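Local coordinates for protein RNA-dependent RNA polymerase (Qualyub virus, PDB 6DX1) that probably acts as a viral OTU-domain cysteine protease that removes ubiquitin from host proteins, as part of a larger nairovirus RNA polymerase protein, at residues A[33-38]-A[150-155]; A[74-79]-A[103-108]; A[19-24]-A[126-131]; A[41-46]-A[59-64]; A[109-114]-A[139-144]. All coordinates share one frame; numbering follows the deposited sequence.

Contact 1 (A[33-38]-A[150-155]); sequences ELTLPD and HFDFLV
The His150 ring and the Thr35 side chain pass alongside one another, head to tail, at the border of the mixed sheet of the OTU-like protease fold, where strand 150-156 meets the loop after strand 30-33. The histidine CG stands opposite its backbone N (chi1 179°), which carries the ring up to that loop. His150 CE1 lies 3.1 Å from Thr35 OG1. Pro37, the centre of an inverse gamma turn, brings its CA to 3.8 Å from His150 CE1. A water joins His150 ND1 to Asp38 O. Phe151 contributes its backbone: its O accepts from Thr35 OG1 at 2.6 Å, with the donor in the carbonyl plane. Asp152 OD2 is gripped twice. Thr35 N reaches it on the anti side at 3.0 Å, and His150 NE2 comes from above the carboxylate plane at 2.7 Å. The second bond runs near the imidazole plane and holds the ring's rotation. With Cys41 touching both His150 and Thr35, the grouping is consistent with the active site of OTU cysteine proteases. Phe153 makes an antiparallel hydrogen-bonded pair with Glu33, using both backbone N and O. Beyond it, Val155 CG2 lies 3.6 Å from Glu33 OE2.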
# COMPACT_ATOMS: atom_id res chain seq x y z
N GLU A 33 -7.81 4.27 -11.08
CA GLU A 33 -6.87 4.15 -12.20
C GLU A 33 -6.28 2.75 -12.17
O GLU A 33 -5.65 2.35 -11.19
CB GLU A 33 -5.77 5.22 -12.12
CG GLU A 33 -6.36 6.64 -12.17
CD GLU A 33 -5.33 7.73 -12.31
OE1 GLU A 33 -4.12 7.43 -12.37
OE2 GLU A 33 -5.74 8.92 -12.38
N LEU A 34 -6.50 2.01 -13.25
CA LEU A 34 -6.11 0.61 -13.30
C LEU A 34 -4.59 0.46 -13.44
O LEU A 34 -3.91 1.30 -14.04
CB LEU A 34 -6.79 -0.08 -14.48
CG LEU A 34 -8.30 -0.25 -14.43
CD1 LEU A 34 -8.79 -0.89 -15.72
CD2 LEU A 34 -8.68 -1.12 -13.24
N THR A 35 -4.07 -0.63 -12.88
CA THR A 35 -2.69 -1.04 -13.08
C THR A 35 -2.66 -2.31 -13.91
O THR A 35 -3.65 -3.06 -13.96
CB THR A 35 -1.97 -1.29 -11.76
OG1 THR A 35 -2.61 -2.38 -11.08
CG2 THR A 35 -1.98 -0.02 -10.87
N LEU A 36 -1.54 -2.55 -14.56
CA LEU A 36 -1.38 -3.79 -15.32
C LEU A 36 -1.57 -4.98 -14.39
O LEU A 36 -0.99 -4.99 -13.29
CB LEU A 36 -0.00 -3.83 -15.97
CG LEU A 36 0.14 -4.75 -17.19
CD1 LEU A 36 -0.70 -4.24 -18.37
CD2 LEU A 36 1.61 -4.82 -17.58
N PRO A 37 -2.36 -5.99 -14.77
CA PRO A 37 -2.59 -7.14 -13.86
C PRO A 37 -1.46 -8.16 -13.92
O PRO A 37 -1.62 -9.31 -14.37
CB PRO A 37 -3.93 -7.70 -14.37
CG PRO A 37 -3.90 -7.41 -15.84
CD PRO A 37 -3.24 -6.05 -15.95
N ASP A 38 -0.29 -7.75 -13.46
CA ASP A 38 0.81 -8.67 -13.24
C ASP A 38 1.20 -8.62 -11.77
O ASP A 38 0.54 -7.97 -10.95
CB ASP A 38 1.98 -8.39 -14.22
CG ASP A 38 2.74 -7.09 -13.93
OD1 ASP A 38 2.48 -6.42 -12.91
OD2 ASP A 38 3.63 -6.74 -14.76
N HIS A 150 -4.51 -8.25 -6.31
CA HIS A 150 -4.34 -7.19 -7.28
C HIS A 150 -4.65 -5.85 -6.63
O HIS A 150 -5.59 -5.72 -5.84
CB HIS A 150 -5.23 -7.38 -8.50
CG HIS A 150 -5.08 -6.29 -9.50
ND1 HIS A 150 -4.01 -6.22 -10.37
CD2 HIS A 150 -5.81 -5.17 -9.71
CE1 HIS A 150 -4.11 -5.11 -11.09
NE2 HIS A 150 -5.19 -4.46 -10.71
N PHE A 151 -3.84 -4.84 -6.96
CA PHE A 151 -4.02 -3.48 -6.45
C PHE A 151 -4.21 -2.52 -7.62
O PHE A 151 -3.40 -2.52 -8.56
CB PHE A 151 -2.80 -3.00 -5.65
CG PHE A 151 -2.56 -3.76 -4.37
CD1 PHE A 151 -3.17 -3.36 -3.19
CD2 PHE A 151 -1.67 -4.82 -4.33
CE1 PHE A 151 -2.93 -4.04 -1.99
CE2 PHE A 151 -1.42 -5.52 -3.14
CZ PHE A 151 -2.06 -5.12 -1.97
N ASP A 152 -5.23 -1.69 -7.53
CA ASP A 152 -5.38 -0.53 -8.41
C ASP A 152 -5.22 0.75 -7.60
O ASP A 152 -5.22 0.73 -6.36
CB ASP A 152 -6.74 -0.56 -9.10
CG ASP A 152 -6.87 -1.74 -10.06
OD1 ASP A 152 -7.85 -2.51 -9.93
OD2 ASP A 152 -5.99 -1.88 -10.94
N PHE A 153 -5.07 1.87 -8.29
CA PHE A 153 -4.83 3.15 -7.63
C PHE A 153 -6.14 3.93 -7.52
O PHE A 153 -6.97 3.90 -8.43
CB PHE A 153 -3.80 3.96 -8.40
CG PHE A 153 -3.51 5.31 -7.82
CD1 PHE A 153 -3.16 5.46 -6.48
CD2 PHE A 153 -3.55 6.44 -8.62
CE1 PHE A 153 -2.88 6.71 -5.95
CE2 PHE A 153 -3.26 7.70 -8.10
CZ PHE A 153 -2.94 7.83 -6.76
N LEU A 154 -6.32 4.62 -6.40
CA LEU A 154 -7.53 5.41 -6.18
C LEU A 154 -7.15 6.87 -5.98
O LEU A 154 -6.33 7.17 -5.11
CB LEU A 154 -8.30 4.89 -4.96
CG LEU A 154 -8.93 3.50 -5.10
CD1 LEU A 154 -9.42 3.07 -3.71
CD2 LEU A 154 -10.08 3.50 -6.07
N VAL A 155 -7.74 7.76 -6.76
CA VAL A 155 -7.49 9.20 -6.65
C VAL A 155 -8.69 9.84 -5.92
O VAL A 155 -9.81 9.74 -6.43
CB VAL A 155 -7.30 9.87 -8.01
CG1 VAL A 155 -6.87 11.32 -7.82
CG2 VAL A 155 -6.29 9.11 -8.86
O HOH W 1 -2.33 -8.45 -10.63

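Contact 2 (A[74-79]-A[103-108]); sequences ELPGVH and EAEILS
Glu105 holds its side chain fully stretched, with CG opposite the backbone N (chi1 177°); the extended chain spans the gap and sets the carboxylate against Gly77 and Val78. A carboxylate from helix 101-111 of the OTU-like fold thus accepts from backbone N-H groups at the start of a short, weakly bonded helix, about 76-79, and joins the two. Gly77 N donates to Glu105 OE1 at 3.1 Å, on the syn side, 17° out of the carboxylate plane. Val78 N makes a weak, bent bond to Glu105 OE2 at 2.9 Å. The two oxygens thus serve successive N-H groups. The charge probably also suits the positive end of the small helix. Gly77 has no side chain between them, and its CA lies only 3.0 Å from Glu105 OE2. Pro76 lies crosswise to the glutamate, with its CD against OE1. Lys109 forms a salt bridge with the same OE1 and also bonds Glu74 O, so the carboxylate is held from its own helix too. Beside this polar patch lies an apolar one. Leu75 and Val78 each run across Ile106, nearly perpendicular to it. Leu75 CD2 is 4.0 Å from Ile106 CG1. Val78 CG2 touches the same atom, Ile106 CG1, at 3.7 Å.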
# COMPACT_ATOMS: atom_id res chain seq x y z
N GLU A 74 13.83 0.89 11.84
CA GLU A 74 12.48 1.42 11.96
C GLU A 74 11.41 0.53 11.35
O GLU A 74 10.28 0.99 11.18
CB GLU A 74 12.38 2.81 11.30
CG GLU A 74 13.55 3.75 11.56
CD GLU A 74 13.48 5.01 10.70
OE1 GLU A 74 12.42 5.27 10.09
OE2 GLU A 74 14.48 5.73 10.63
N LEU A 75 11.72 -0.72 11.00
CA LEU A 75 10.84 -1.55 10.18
C LEU A 75 10.47 -2.87 10.86
O LEU A 75 10.73 -3.95 10.32
CB LEU A 75 11.50 -1.82 8.83
CG LEU A 75 11.77 -0.57 7.97
CD1 LEU A 75 12.64 -0.95 6.78
CD2 LEU A 75 10.45 0.06 7.50
N PRO A 76 9.81 -2.82 12.03
CA PRO A 76 9.48 -4.07 12.73
C PRO A 76 8.57 -5.00 11.95
O PRO A 76 8.63 -6.22 12.16
CB PRO A 76 8.78 -3.60 14.02
CG PRO A 76 8.93 -2.13 14.06
CD PRO A 76 9.29 -1.63 12.72
N GLY A 77 7.68 -4.47 11.11
CA GLY A 77 6.86 -5.34 10.30
C GLY A 77 7.68 -6.14 9.31
O GLY A 77 7.48 -7.35 9.16
N VAL A 78 8.63 -5.47 8.64
CA VAL A 78 9.53 -6.15 7.71
C VAL A 78 10.32 -7.23 8.44
O VAL A 78 10.58 -8.30 7.88
CB VAL A 78 10.47 -5.13 7.05
CG1 VAL A 78 11.45 -5.82 6.10
CG2 VAL A 78 9.67 -4.05 6.30
N HIS A 79 10.71 -6.95 9.68
CA HIS A 79 11.53 -7.90 10.45
C HIS A 79 10.84 -9.23 10.67
O HIS A 79 11.51 -10.24 10.92
CB HIS A 79 11.90 -7.32 11.81
CG HIS A 79 12.70 -6.06 11.73
ND1 HIS A 79 12.86 -5.23 12.82
CD2 HIS A 79 13.37 -5.49 10.71
CE1 HIS A 79 13.61 -4.19 12.46
NE2 HIS A 79 13.93 -4.34 11.18
N GLU A 103 5.80 -3.59 1.91
CA GLU A 103 6.17 -2.34 1.28
C GLU A 103 5.27 -1.18 1.71
O GLU A 103 5.70 -0.02 1.68
CB GLU A 103 6.13 -2.51 -0.24
CG GLU A 103 7.30 -3.34 -0.76
CD GLU A 103 7.13 -4.85 -0.57
OE1 GLU A 103 5.99 -5.35 -0.48
OE2 GLU A 103 8.16 -5.55 -0.52
N ALA A 104 4.02 -1.47 2.08
CA ALA A 104 3.17 -0.41 2.62
C ALA A 104 3.79 0.18 3.88
O ALA A 104 3.82 1.41 4.05
CB ALA A 104 1.76 -0.93 2.89
N GLU A 105 4.32 -0.68 4.77
CA GLU A 105 5.04 -0.18 5.94
C GLU A 105 6.25 0.65 5.52
O GLU A 105 6.45 1.77 6.00
CB GLU A 105 5.49 -1.33 6.84
CG GLU A 105 6.32 -0.83 8.04
CD GLU A 105 7.00 -1.94 8.83
OE1 GLU A 105 7.48 -1.66 9.94
OE2 GLU A 105 7.03 -3.08 8.35
N ILE A 106 7.07 0.11 4.60
CA ILE A 106 8.29 0.80 4.19
C ILE A 106 7.96 2.16 3.60
O ILE A 106 8.58 3.17 3.93
CB ILE A 106 9.08 -0.06 3.19
CG1 ILE A 106 9.65 -1.31 3.86
CG2 ILE A 106 10.21 0.77 2.57
CD1 ILE A 106 10.24 -2.31 2.86
N LEU A 107 6.98 2.20 2.69
CA LEU A 107 6.69 3.45 2.00
C LEU A 107 6.06 4.48 2.94
O LEU A 107 6.33 5.68 2.81
CB LEU A 107 5.80 3.19 0.79
CG LEU A 107 6.57 2.49 -0.32
CD1 LEU A 107 5.60 1.80 -1.27
CD2 LEU A 107 7.44 3.49 -1.06
N SER A 108 5.21 4.04 3.87
CA SER A 108 4.63 5.00 4.82
C SER A 108 5.71 5.71 5.61
O SER A 108 5.59 6.91 5.91
CB SER A 108 3.64 4.29 5.75
OG SER A 108 4.31 3.45 6.68

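Contact 3 (A[19-24]-A[126-131]); sequences QANVVF and VTQGIR
Ala20 pairs with Gly129, and Phe24 with Val126, as antiparallel hydrogen-bonded pairs of two strands whose directions differ by 147°. Between these pairs one strand spends four residue steps and the other three. The extra residue lies in 19-24, as in a beta bulge. The bond from Val22 N to Thr127 O, 3.1 Å long, reflects this irregular register: the donor stands above the carbonyl plane. Val23 CA adds a C-H contact to Val126 O at 3.2 Å. The Phe24 and Val126 side chains run alongside each other. Phe24 CG sits between its backbone N and carbonyl carbon (chi1 62°), which turns the ring back over the valine. Val126 CB lies over one ring face, 3.9 Å from the Phe24 ring centroid, a CH-pi contact. Val126 CG1 touches Phe24 CE1 at 3.5 Å. Val22 CG1 covers the Gly129 backbone, 3.6 Å from Gly129 N. On the other face, Asn21 and Gln128 are neighbours, with Asn21 OD1 against Gln128 CG. A water donates to Asn21 OD1 and to Thr127 O. Trp118, from strand 114-120, meets the Phe24 ring edge-to-face. In the mixed sheet, strand 17-25 lies between strands 11-14 and 125-132, and strand 114-120 lies on the far side of strand 125-132.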
# COMPACT_ATOMS: atom_id res chain seq x y z
N GLN A 19 -6.60 -1.34 11.31
CA GLN A 19 -7.57 -1.92 10.37
C GLN A 19 -8.99 -1.58 10.80
O GLN A 19 -9.25 -1.29 11.97
CB GLN A 19 -7.41 -3.44 10.25
CG GLN A 19 -7.83 -4.19 11.50
CD GLN A 19 -7.52 -5.68 11.42
OE1 GLN A 19 -7.05 -6.16 10.40
NE2 GLN A 19 -7.79 -6.40 12.50
N ALA A 20 -9.93 -1.66 9.85
CA ALA A 20 -11.30 -1.28 10.16
C ALA A 20 -12.27 -1.92 9.18
O ALA A 20 -11.92 -2.17 8.02
CB ALA A 20 -11.46 0.25 10.11
N ASN A 21 -13.50 -2.16 9.64
CA ASN A 21 -14.62 -2.41 8.74
C ASN A 21 -15.20 -1.06 8.33
O ASN A 21 -15.55 -0.25 9.20
CB ASN A 21 -15.69 -3.27 9.42
CG ASN A 21 -15.20 -4.66 9.71
OD1 ASN A 21 -14.65 -5.31 8.83
ND2 ASN A 21 -15.35 -5.11 10.95
N VAL A 22 -15.26 -0.81 7.03
CA VAL A 22 -15.69 0.50 6.54
C VAL A 22 -16.36 0.26 5.19
O VAL A 22 -15.77 -0.32 4.28
CB VAL A 22 -14.50 1.48 6.45
CG1 VAL A 22 -13.32 0.84 5.76
CG2 VAL A 22 -14.90 2.81 5.78
N VAL A 23 -17.63 0.67 5.08
CA VAL A 23 -18.50 0.22 3.99
C VAL A 23 -18.95 1.42 3.17
O VAL A 23 -19.67 2.30 3.67
CB VAL A 23 -19.71 -0.56 4.54
CG1 VAL A 23 -20.55 -1.11 3.39
CG2 VAL A 23 -19.23 -1.68 5.45
N PHE A 24 -18.56 1.45 1.89
CA PHE A 24 -18.92 2.59 1.05
C PHE A 24 -18.71 2.23 -0.41
O PHE A 24 -17.92 1.34 -0.73
CB PHE A 24 -18.10 3.84 1.41
CG PHE A 24 -16.61 3.69 1.21
CD1 PHE A 24 -15.81 3.19 2.23
CD2 PHE A 24 -15.99 4.08 0.03
CE1 PHE A 24 -14.44 3.07 2.09
CE2 PHE A 24 -14.61 3.96 -0.12
CZ PHE A 24 -13.83 3.45 0.90
N VAL A 126 -16.47 -1.03 -1.18
CA VAL A 126 -15.41 -1.32 -0.23
C VAL A 126 -16.05 -1.77 1.08
O VAL A 126 -17.08 -1.22 1.48
CB VAL A 126 -14.53 -0.07 -0.02
CG1 VAL A 126 -13.63 -0.24 1.20
CG2 VAL A 126 -13.70 0.23 -1.27
N THR A 127 -15.46 -2.77 1.73
CA THR A 127 -15.99 -3.25 3.01
C THR A 127 -14.99 -3.23 4.15
O THR A 127 -15.40 -3.40 5.31
CB THR A 127 -16.53 -4.69 2.86
OG1 THR A 127 -15.47 -5.58 2.50
CG2 THR A 127 -17.66 -4.73 1.83
N GLN A 128 -13.70 -3.02 3.88
CA GLN A 128 -12.67 -3.01 4.92
C GLN A 128 -11.52 -2.11 4.49
O GLN A 128 -11.30 -1.88 3.30
CB GLN A 128 -12.09 -4.41 5.19
CG GLN A 128 -13.05 -5.47 5.60
CD GLN A 128 -12.33 -6.78 5.90
OE1 GLN A 128 -11.12 -6.80 6.15
NE2 GLN A 128 -13.07 -7.88 5.89
N GLY A 129 -10.77 -1.64 5.48
CA GLY A 129 -9.54 -0.93 5.22
C GLY A 129 -8.44 -1.42 6.14
O GLY A 129 -8.69 -1.85 7.26
N ILE A 130 -7.21 -1.38 5.63
CA ILE A 130 -6.03 -1.57 6.47
C ILE A 130 -5.08 -0.42 6.14
O ILE A 130 -4.95 -0.03 4.98
CB ILE A 130 -5.37 -2.95 6.27
CG1 ILE A 130 -4.15 -3.11 7.18
CG2 ILE A 130 -5.00 -3.19 4.84
CD1 ILE A 130 -3.92 -4.56 7.59
N ARG A 131 -4.47 0.14 7.17
CA ARG A 131 -3.83 1.44 7.05
C ARG A 131 -2.47 1.41 7.72
O ARG A 131 -2.32 0.82 8.79
CB ARG A 131 -4.73 2.51 7.69
CG ARG A 131 -4.12 3.85 7.99
CD ARG A 131 -5.19 4.71 8.69
NE ARG A 131 -5.33 4.42 10.12
CZ ARG A 131 -5.59 5.35 11.03
NH1 ARG A 131 -5.73 6.61 10.65
NH2 ARG A 131 -5.69 5.03 12.32
O HOH W 2 -17.08 -5.28 6.60

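Contact 4 (A[41-46]-A[59-64]); sequences CFFRAV and EVKNMC
Phe43 and Val60 mark the nearest backbone approach, CA to CA 6.0 Å, of two helical segments that run at 97° to each other. Their axes come within 9.4 Å; no hydrogen bond crosses, and the contact is made chiefly by side chains. Phe43 carries most of it. Its ring stands nearly perpendicular to the Lys61 chain, and Lys61 CG sits over the centre of one face. This CH-pi contact is 3.5 Å from Lys61 CG to the Phe43 ring centroid, only 8° off the normal. The lysine then bends at chi3 (73°), bringing CE to 3.8 Å from Phe43 CE2. Its NZ goes on to bond Ser92 O. Phe42 packs on the opposite face of the Phe43 ring through CD2. Val60 CG1 comes in at the ring edge, 3.7 Å from Phe43 CD1. The same methyl reaches Val46 CG1 at 3.8 Å, so it wedges between two residues about one helical turn apart. Cys64 SG lies at the ring edge as well, more loosely. Helix 41-51 starts with Cys41. A cysteine at the head of a central helix that packs against the sheet is typical of the OTU-like cysteine protease fold.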
# COMPACT_ATOMS: atom_id res chain seq x y z
N CYS A 41 1.70 -5.19 -9.51
CA CYS A 41 0.61 -4.22 -9.46
C CYS A 41 0.70 -3.28 -8.24
O CYS A 41 0.34 -2.10 -8.35
CB CYS A 41 -0.74 -4.94 -9.47
SG CYS A 41 -0.91 -6.16 -8.15
N PHE A 42 1.15 -3.78 -7.08
CA PHE A 42 1.31 -2.88 -5.93
C PHE A 42 2.25 -1.73 -6.26
O PHE A 42 1.93 -0.55 -6.06
CB PHE A 42 1.83 -3.65 -4.70
CG PHE A 42 2.24 -2.73 -3.57
CD1 PHE A 42 1.31 -2.33 -2.62
CD2 PHE A 42 3.52 -2.23 -3.50
CE1 PHE A 42 1.67 -1.46 -1.60
CE2 PHE A 42 3.88 -1.33 -2.50
CZ PHE A 42 2.95 -0.95 -1.54
N PHE A 43 3.42 -2.06 -6.80
CA PHE A 43 4.41 -1.05 -7.16
C PHE A 43 3.93 -0.17 -8.31
O PHE A 43 4.30 1.01 -8.39
CB PHE A 43 5.72 -1.74 -7.52
CG PHE A 43 6.30 -2.54 -6.38
CD1 PHE A 43 6.86 -1.89 -5.29
CD2 PHE A 43 6.27 -3.93 -6.40
CE1 PHE A 43 7.40 -2.62 -4.24
CE2 PHE A 43 6.80 -4.67 -5.35
CZ PHE A 43 7.37 -4.01 -4.26
N ARG A 44 3.12 -0.74 -9.22
CA ARG A 44 2.55 0.05 -10.30
C ARG A 44 1.59 1.10 -9.76
O ARG A 44 1.55 2.24 -10.25
CB ARG A 44 1.82 -0.86 -11.28
CG ARG A 44 2.74 -1.75 -12.09
CD ARG A 44 1.95 -2.76 -12.91
NE ARG A 44 2.90 -3.55 -13.68
CZ ARG A 44 3.52 -3.10 -14.76
NH1 ARG A 44 3.24 -1.88 -15.23
NH2 ARG A 44 4.40 -3.87 -15.38
N ALA A 45 0.80 0.74 -8.75
CA ALA A 45 -0.15 1.68 -8.16
C ALA A 45 0.60 2.81 -7.46
O ALA A 45 0.24 3.99 -7.62
CB ALA A 45 -1.08 0.96 -7.19
N VAL A 46 1.64 2.48 -6.69
CA VAL A 46 2.41 3.53 -6.02
C VAL A 46 3.13 4.39 -7.05
O VAL A 46 3.22 5.61 -6.90
CB VAL A 46 3.37 2.92 -4.99
CG1 VAL A 46 4.23 4.02 -4.35
CG2 VAL A 46 2.57 2.14 -3.93
N GLU A 59 11.43 1.77 -9.97
CA GLU A 59 11.98 2.77 -9.05
C GLU A 59 11.34 2.66 -7.67
O GLU A 59 12.00 2.95 -6.67
CB GLU A 59 11.78 4.17 -9.61
CG GLU A 59 12.64 4.47 -10.84
CD GLU A 59 14.09 4.04 -10.68
OE1 GLU A 59 14.66 3.54 -11.68
OE2 GLU A 59 14.67 4.19 -9.58
N VAL A 60 10.07 2.28 -7.61
CA VAL A 60 9.44 2.08 -6.30
C VAL A 60 10.07 0.88 -5.60
O VAL A 60 10.36 0.93 -4.40
CB VAL A 60 7.92 1.93 -6.43
CG1 VAL A 60 7.27 1.81 -5.04
CG2 VAL A 60 7.32 3.12 -7.17
N LYS A 61 10.28 -0.22 -6.34
CA LYS A 61 10.96 -1.37 -5.74
C LYS A 61 12.34 -0.97 -5.24
O LYS A 61 12.74 -1.35 -4.13
CB LYS A 61 11.06 -2.52 -6.74
CG LYS A 61 9.71 -3.00 -7.24
CD LYS A 61 9.80 -4.30 -8.05
CE LYS A 61 10.08 -5.49 -7.14
NZ LYS A 61 10.06 -6.78 -7.89
N ASN A 62 13.06 -0.17 -6.04
CA ASN A 62 14.39 0.29 -5.67
C ASN A 62 14.36 1.10 -4.38
O ASN A 62 15.21 0.93 -3.50
CB ASN A 62 14.99 1.15 -6.79
CG ASN A 62 15.50 0.33 -7.96
OD1 ASN A 62 15.76 -0.86 -7.84
ND2 ASN A 62 15.65 1.00 -9.10
N MET A 63 13.41 2.04 -4.26
CA MET A 63 13.42 2.91 -3.09
C MET A 63 13.05 2.14 -1.83
O MET A 63 13.54 2.47 -0.75
CB MET A 63 12.50 4.12 -3.30
CG MET A 63 11.02 3.82 -3.32
SD MET A 63 10.00 5.29 -3.60
CE MET A 63 10.61 5.87 -5.19
N CYS A 64 12.24 1.10 -1.96
CA CYS A 64 11.94 0.24 -0.81
C CYS A 64 13.19 -0.49 -0.33
O CYS A 64 13.46 -0.56 0.87
CB CYS A 64 10.85 -0.77 -1.16
SG CYS A 64 9.20 -0.02 -1.29

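Contact 5 (A[109-114]-A[139-144]); sequences KLLKLT and TAINLL
Leu113 and Ile141 cross at a slant, their branch ends in contact: Leu113 CD1 lies 3.7 Å from Ile141 CD1. Leu113 CG is set between its backbone N and carbonyl carbon (chi1 42°), which swings both methyls toward the isoleucine. The second methyl, CD2, meets Ile141 CG1 at 4.1 Å. Leu111 comes crosswise to the same Ile141 CD1 from the last turn of helix 101-111, with its CD1 4.0 Å away. Phe49 of helix 41-51 also touches Leu113 and Ile141. Lys112, with positive phi, is the first residue to leave helical angles, and the chain turns there toward strand 114-120. That strand runs parallel to strand 140-146 in the mixed sheet of the OTU-like fold, and Thr114 and Ala140 form a parallel bridge between them. Ile141 N donates to Thr114 O at 2.8 Å, with the donor in the carbonyl plane. Ala140 CA makes a C-H contact to the same oxygen at 3.1 Å. The side chains of this pair lie on one face of the sheet, with Thr114 CG2 and Ala140 CB 4.0 Å apart. Thr114 OG1 is bonded by Gly135 N and shares a water with Thr139 O.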
# COMPACT_ATOMS: atom_id res chain seq x y z
N LYS A 109 6.80 5.01 5.92
CA LYS A 109 7.87 5.57 6.73
C LYS A 109 8.91 6.32 5.90
O LYS A 109 9.47 7.31 6.38
CB LYS A 109 8.53 4.45 7.55
CG LYS A 109 7.53 3.85 8.56
CD LYS A 109 8.04 2.61 9.28
CE LYS A 109 7.08 2.22 10.41
NZ LYS A 109 7.50 0.95 11.09
N LEU A 110 9.15 5.88 4.66
CA LEU A 110 10.04 6.61 3.77
C LEU A 110 9.41 7.92 3.31
O LEU A 110 10.04 8.99 3.37
CB LEU A 110 10.39 5.74 2.56
CG LEU A 110 11.04 6.47 1.37
CD1 LEU A 110 12.44 6.95 1.70
CD2 LEU A 110 11.08 5.57 0.14
N LEU A 111 8.17 7.86 2.84
CA LEU A 111 7.50 9.03 2.28
C LEU A 111 6.83 9.90 3.32
O LEU A 111 6.43 11.02 3.00
CB LEU A 111 6.46 8.59 1.24
CG LEU A 111 7.03 7.74 0.09
CD1 LEU A 111 5.90 7.15 -0.72
CD2 LEU A 111 7.94 8.60 -0.80
N LYS A 112 6.71 9.41 4.56
CA LYS A 112 6.07 10.15 5.65
C LYS A 112 4.63 10.50 5.31
O LYS A 112 4.16 11.63 5.48
CB LYS A 112 6.88 11.40 6.01
CG LYS A 112 8.32 11.10 6.41
CD LYS A 112 8.38 10.29 7.70
CE LYS A 112 9.77 10.34 8.32
NZ LYS A 112 10.62 9.19 7.96
N LEU A 113 3.90 9.50 4.81
CA LEU A 113 2.47 9.65 4.60
C LEU A 113 1.80 8.33 4.90
O LEU A 113 2.45 7.33 5.21
CB LEU A 113 2.16 10.12 3.18
CG LEU A 113 2.94 9.48 2.04
CD1 LEU A 113 2.65 8.01 1.89
CD2 LEU A 113 2.63 10.22 0.75
N THR A 114 0.48 8.34 4.79
CA THR A 114 -0.32 7.18 5.11
C THR A 114 -0.59 6.37 3.85
O THR A 114 -0.74 6.93 2.76
CB THR A 114 -1.62 7.66 5.77
OG1 THR A 114 -1.27 8.34 6.98
CG2 THR A 114 -2.58 6.52 6.06
N THR A 139 -5.01 12.39 2.92
CA THR A 139 -3.56 12.51 3.04
C THR A 139 -2.85 11.18 2.82
O THR A 139 -1.76 10.95 3.36
CB THR A 139 -3.17 13.07 4.41
OG1 THR A 139 -3.39 12.06 5.41
CG2 THR A 139 -3.99 14.32 4.73
N ALA A 140 -3.46 10.29 2.05
CA ALA A 140 -2.94 8.94 1.91
C ALA A 140 -2.70 8.58 0.45
O ALA A 140 -3.27 9.18 -0.48
CB ALA A 140 -3.90 7.90 2.52
N ILE A 141 -1.84 7.58 0.27
CA ILE A 141 -1.84 6.79 -0.95
C ILE A 141 -2.94 5.74 -0.77
O ILE A 141 -2.82 4.86 0.08
CB ILE A 141 -0.49 6.13 -1.21
CG1 ILE A 141 0.63 7.17 -1.22
CG2 ILE A 141 -0.52 5.34 -2.52
CD1 ILE A 141 2.03 6.57 -1.42
N ASN A 142 -4.00 5.85 -1.56
CA ASN A 142 -5.15 4.96 -1.48
C ASN A 142 -5.07 3.90 -2.58
O ASN A 142 -4.97 4.24 -3.75
CB ASN A 142 -6.45 5.75 -1.64
CG ASN A 142 -6.66 6.74 -0.51
OD1 ASN A 142 -7.18 6.38 0.55
ND2 ASN A 142 -6.23 7.98 -0.71
N LEU A 143 -5.15 2.63 -2.19
CA LEU A 143 -5.12 1.53 -3.14
C LEU A 143 -6.41 0.72 -3.05
O LEU A 143 -6.93 0.48 -1.96
CB LEU A 143 -3.92 0.60 -2.89
CG LEU A 143 -2.51 1.18 -2.95
CD1 LEU A 143 -1.51 0.04 -3.08
CD2 LEU A 143 -2.36 2.15 -4.10
N LEU A 144 -6.93 0.30 -4.20
CA LEU A 144 -8.07 -0.60 -4.22
C LEU A 144 -7.52 -2.01 -4.22
O LEU A 144 -6.79 -2.40 -5.15
CB LEU A 144 -8.97 -0.35 -5.43
CG LEU A 144 -10.32 -1.05 -5.40
CD1 LEU A 144 -11.24 -0.41 -4.35
CD2 LEU A 144 -10.99 -1.05 -6.78
O HOH W 3 -0.48 10.94 6.32

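How the contacts relate
From the N terminus, strand 17-25 comes first, and contact 3 closes its long loop when strand 125-132 arrives. Contact 1 starts next, at 33-38, and closes last, at 150-155, so it crosses contact 3. It holds the loop between strand 30-33 and helix 41-51 against strand 150-156. Contacts 4, 2 and 5 follow in series, all nested inside contact 1. Contacts 4 and 2 also nest inside contact 3, whereas contact 5 crosses it. Contact 4 joins helices 41-51 and 57-70, contact 2 joins helix 76-79 to helix 101-111, and contact 5 leads that helix into the sheet. Contacts 1 and 4 meet through Asp38 and Arg44. Contacts 1 and 5 lie on neighbouring strands 150-156 and 140-146.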